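Local structure of nitroalkane oxidase (Podospora anserina, 3MKH) at residues A[213-218]-A[248-253]. The protein oxidises primary and secondary nitroalkanes to aldehydes or ketones with FAD and molecular oxygen, releasing nitrite and hydrogen peroxide. Numbering follows the deposited sequence.
Sequences RADLDR and VRVPTK
Arg-218 reaches from the short helix to strand 248-251 and delivers its guanidinium to the backbone carbonyl of Arg-249. Arg-218 NH2 donates to Arg-249 O at 2.9 Å, approaching in the carbonyl plane, while NH1 adds a weak second bond to the same oxygen. The chain runs extended through chi2 and bends at its third torsion (chi3 51°), which turns the guanidinium back alongside Asp-215, one helical turn earlier. There Arg-218 NH2 also forms a salt bridge with Asp-215 OD1 at 2.9 Å; OD1 lies in the guanidinium plane, but NH2 meets it from above the carboxylate plane. NH2 is thus shared between a carboxylate and a carbonyl, and Pro-251 CD comes within 3.8 Å of Arg-218 NH2. The Asp-215 side chain crosses that of Val-250 at about a right angle, Asp-215 CG resting 3.7 Å from the methyl Val-250 CG1. An alanine at Asp-215 would probably leave the guanidinium without its countercharge, freer to swing off the Arg-249 carbonyl, and take away the carboxylate packed on Val-250 CG1. Farther along the strand, Leu-216 CD2 meets both methyls of Val-248, 4.0 Å from Val-248 CG2. Asp-215 OD2 accepts a bond from Thr-212 N, at the turn from strand 206-212 into the helix. These contacts set helix 213-219 against strand 242-251, whose Val-248 and Val-250 pair with strand 161-168, within the beta domain of the acyl-CoA dehydrogenase fold.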
ATOM      1  N   ARG A 213      43.723  15.150  -7.939  1.00 23.60           N
ATOM      2  CA  ARG A 213      44.701  14.693  -6.957  1.00 28.16           C
ATOM      3  C   ARG A 213      45.989  15.534  -7.047  1.00 26.61           C
ATOM      4  O   ARG A 213      46.590  15.860  -6.031  1.00 25.36           O
ATOM      5  CB  ARG A 213      44.995  13.202  -7.128  1.00 26.08           C
ATOM      6  CG  ARG A 213      46.109  12.682  -6.221  1.00 27.59           C
ATOM      7  CD  ARG A 213      45.892  13.014  -4.731  1.00 26.18           C
ATOM      8  NE  ARG A 213      46.895  12.289  -3.946  1.00 27.49           N
ATOM      9  CZ  ARG A 213      46.742  11.039  -3.515  1.00 29.58           C
ATOM     10  NH1 ARG A 213      45.602  10.396  -3.737  1.00 26.33           N
ATOM     11  NH2 ARG A 213      47.721  10.437  -2.849  1.00 25.62           N
ATOM     12  N   ALA A 214      46.381  15.912  -8.262  1.00 26.73           N
ATOM     13  CA  ALA A 214      47.539  16.793  -8.450  1.00 29.52           C
ATOM     14  C   ALA A 214      47.367  18.140  -7.732  1.00 28.23           C
ATOM     15  O   ALA A 214      48.316  18.641  -7.133  1.00 32.22           O
ATOM     16  CB  ALA A 214      47.824  16.999  -9.928  1.00 27.42           C
ATOM     17  N   ASP A 215      46.167  18.722  -7.790  1.00 30.07           N
ATOM     18  CA  ASP A 215      45.858  19.938  -7.032  1.00 27.39           C
ATOM     19  C   ASP A 215      46.049  19.712  -5.536  1.00 29.09           C
ATOM     20  O   ASP A 215      46.661  20.529  -4.843  1.00 26.29           O
ATOM     21  CB  ASP A 215      44.413  20.387  -7.261  1.00 24.57           C
ATOM     22  CG  ASP A 215      44.165  20.918  -8.672  1.00 31.43           C
ATOM     23  OD1 ASP A 215      45.018  21.643  -9.223  1.00 31.87           O
ATOM     24  OD2 ASP A 215      43.085  20.620  -9.225  1.00 28.44           O
ATOM     25  N   LEU A 216      45.501  18.608  -5.036  1.00 28.75           N
ATOM     26  CA  LEU A 216      45.580  18.294  -3.610  1.00 29.77           C
ATOM     27  C   LEU A 216      47.021  18.142  -3.155  1.00 29.06           C
ATOM     28  O   LEU A 216      47.395  18.653  -2.107  1.00 33.05           O
ATOM     29  CB  LEU A 216      44.766  17.037  -3.267  1.00 22.41           C
ATOM     30  CG  LEU A 216      43.258  17.213  -3.489  1.00 22.68           C
ATOM     31  CD1 LEU A 216      42.511  15.940  -3.169  1.00 22.26           C
ATOM     32  CD2 LEU A 216      42.706  18.377  -2.656  1.00 21.15           C
ATOM     33  N   ASP A 217      47.829  17.452  -3.950  1.00 30.49           N
ATOM     34  CA  ASP A 217      49.232  17.221  -3.595  1.00 31.84           C
ATOM     35  C   ASP A 217      49.991  18.544  -3.613  1.00 32.50           C
ATOM     36  O   ASP A 217      50.856  18.793  -2.777  1.00 36.30           O
ATOM     37  CB  ASP A 217      49.900  16.261  -4.588  1.00 29.20           C
ATOM     38  CG  ASP A 217      49.380  14.829  -4.486  1.00 35.13           C
ATOM     39  OD1 ASP A 217      48.701  14.480  -3.490  1.00 31.33           O
ATOM     40  OD2 ASP A 217      49.682  14.041  -5.412  1.00 34.34           O
ATOM     41  N   ARG A 218      49.668  19.388  -4.582  1.00 30.38           N
ATOM     42  CA  ARG A 218      50.329  20.681  -4.713  1.00 35.32           C
ATOM     43  C   ARG A 218      50.025  21.559  -3.497  1.00 34.67           C
ATOM     44  O   ARG A 218      50.901  22.255  -2.979  1.00 36.19           O
ATOM     45  CB  ARG A 218      49.896  21.363  -6.019  1.00 33.19           C
ATOM     46  CG  ARG A 218      50.393  22.786  -6.191  1.00 35.70           C
ATOM     47  CD  ARG A 218      50.020  23.311  -7.576  1.00 43.11           C
ATOM     48  NE  ARG A 218      48.599  23.127  -7.870  1.00 43.65           N
ATOM     49  CZ  ARG A 218      47.637  23.922  -7.412  1.00 41.19           C
ATOM     50  NH1 ARG A 218      47.944  24.957  -6.634  1.00 42.81           N
ATOM     51  NH2 ARG A 218      46.370  23.681  -7.729  1.00 31.24           N
ATOM     52  N   VAL A 248      42.010  24.693  -0.284  1.00 28.54           N
ATOM     53  CA  VAL A 248      42.433  24.072  -1.521  1.00 26.89           C
ATOM     54  C   VAL A 248      42.406  25.113  -2.628  1.00 26.80           C
ATOM     55  O   VAL A 248      41.336  25.562  -3.041  1.00 30.78           O
ATOM     56  CB  VAL A 248      41.504  22.907  -1.905  1.00 29.85           C
ATOM     57  CG1 VAL A 248      41.885  22.363  -3.290  1.00 30.28           C
ATOM     58  CG2 VAL A 248      41.563  21.804  -0.848  1.00 27.83           C
ATOM     59  N   ARG A 249      43.582  25.485  -3.122  1.00 27.58           N
ATOM     60  CA  ARG A 249      43.668  26.531  -4.131  1.00 30.42           C
ATOM     61  C   ARG A 249      43.851  25.946  -5.522  1.00 28.55           C
ATOM     62  O   ARG A 249      44.715  25.097  -5.740  1.00 28.86           O
ATOM     63  CB  ARG A 249      44.826  27.482  -3.806  1.00 36.55           C
ATOM     64  CG  ARG A 249      44.700  28.130  -2.434  1.00 34.68           C
ATOM     65  CD  ARG A 249      45.801  29.168  -2.181  1.00 47.71           C
ATOM     66  NE  ARG A 249      45.535  29.951  -0.971  1.00 52.02           N
ATOM     67  CZ  ARG A 249      45.787  29.525   0.266  1.00 56.23           C
ATOM     68  NH1 ARG A 249      46.306  28.318   0.461  1.00 53.66           N
ATOM     69  NH2 ARG A 249      45.516  30.301   1.314  1.00 57.33           N
ATOM     70  N   VAL A 250      43.041  26.417  -6.468  1.00 26.57           N
ATOM     71  CA  VAL A 250      43.150  25.944  -7.839  1.00 29.22           C
ATOM     72  C   VAL A 250      43.112  27.114  -8.826  1.00 26.32           C
ATOM     73  O   VAL A 250      42.515  28.160  -8.551  1.00 29.89           O
ATOM     74  CB  VAL A 250      42.026  24.934  -8.187  1.00 29.07           C
ATOM     75  CG1 VAL A 250      42.125  23.701  -7.289  1.00 27.06           C
ATOM     76  CG2 VAL A 250      40.656  25.596  -8.078  1.00 24.35           C
ATOM     77  N   PRO A 251      43.756  26.936  -9.977  1.00 25.77           N
ATOM     78  CA  PRO A 251      43.769  27.987 -10.998  1.00 31.04           C
ATOM     79  C   PRO A 251      42.391  28.120 -11.637  1.00 34.36           C
ATOM     80  O   PRO A 251      41.507  27.266 -11.446  1.00 27.41           O
ATOM     81  CB  PRO A 251      44.825  27.495 -11.995  1.00 29.50           C
ATOM     82  CG  PRO A 251      44.828  25.993 -11.832  1.00 27.14           C
ATOM     83  CD  PRO A 251      44.541  25.749 -10.369  1.00 25.73           C
ATOM     84  N   THR A 252      42.195  29.190 -12.391  1.00 28.73           N
ATOM     85  CA  THR A 252      40.872  29.494 -12.907  1.00 26.95           C
ATOM     86  C   THR A 252      40.425  28.507 -13.984  1.00 27.66           C
ATOM     87  O   THR A 252      39.231  28.337 -14.211  1.00 27.78           O
ATOM     88  CB  THR A 252      40.792  30.942 -13.428  1.00 36.77           C
ATOM     89  OG1 THR A 252      41.799  31.135 -14.426  1.00 35.15           O
ATOM     90  CG2 THR A 252      41.009  31.929 -12.285  1.00 35.23           C
ATOM     91  N   LYS A 253      41.369  27.842 -14.639  1.00 28.70           N
ATOM     92  CA  LYS A 253      40.987  26.805 -15.599  1.00 31.45           C
ATOM     93  C   LYS A 253      40.160  25.700 -14.930  1.00 31.70           C
ATOM     94  O   LYS A 253      39.384  25.017 -15.599  1.00 27.23           O
ATOM     95  CB  LYS A 253      42.206  26.199 -16.303  1.00 29.32           C
ATOM     96  CG  LYS A 253      43.159  25.441 -15.406  1.00 30.08           C
ATOM     97  CD  LYS A 253      44.289  24.824 -16.213  1.00 34.80           C
ATOM     98  CE  LYS A 253      45.252  24.067 -15.328  1.00 35.90           C
ATOM     99  NZ  LYS A 253      46.399  23.513 -16.079  1.00 39.86           N
TER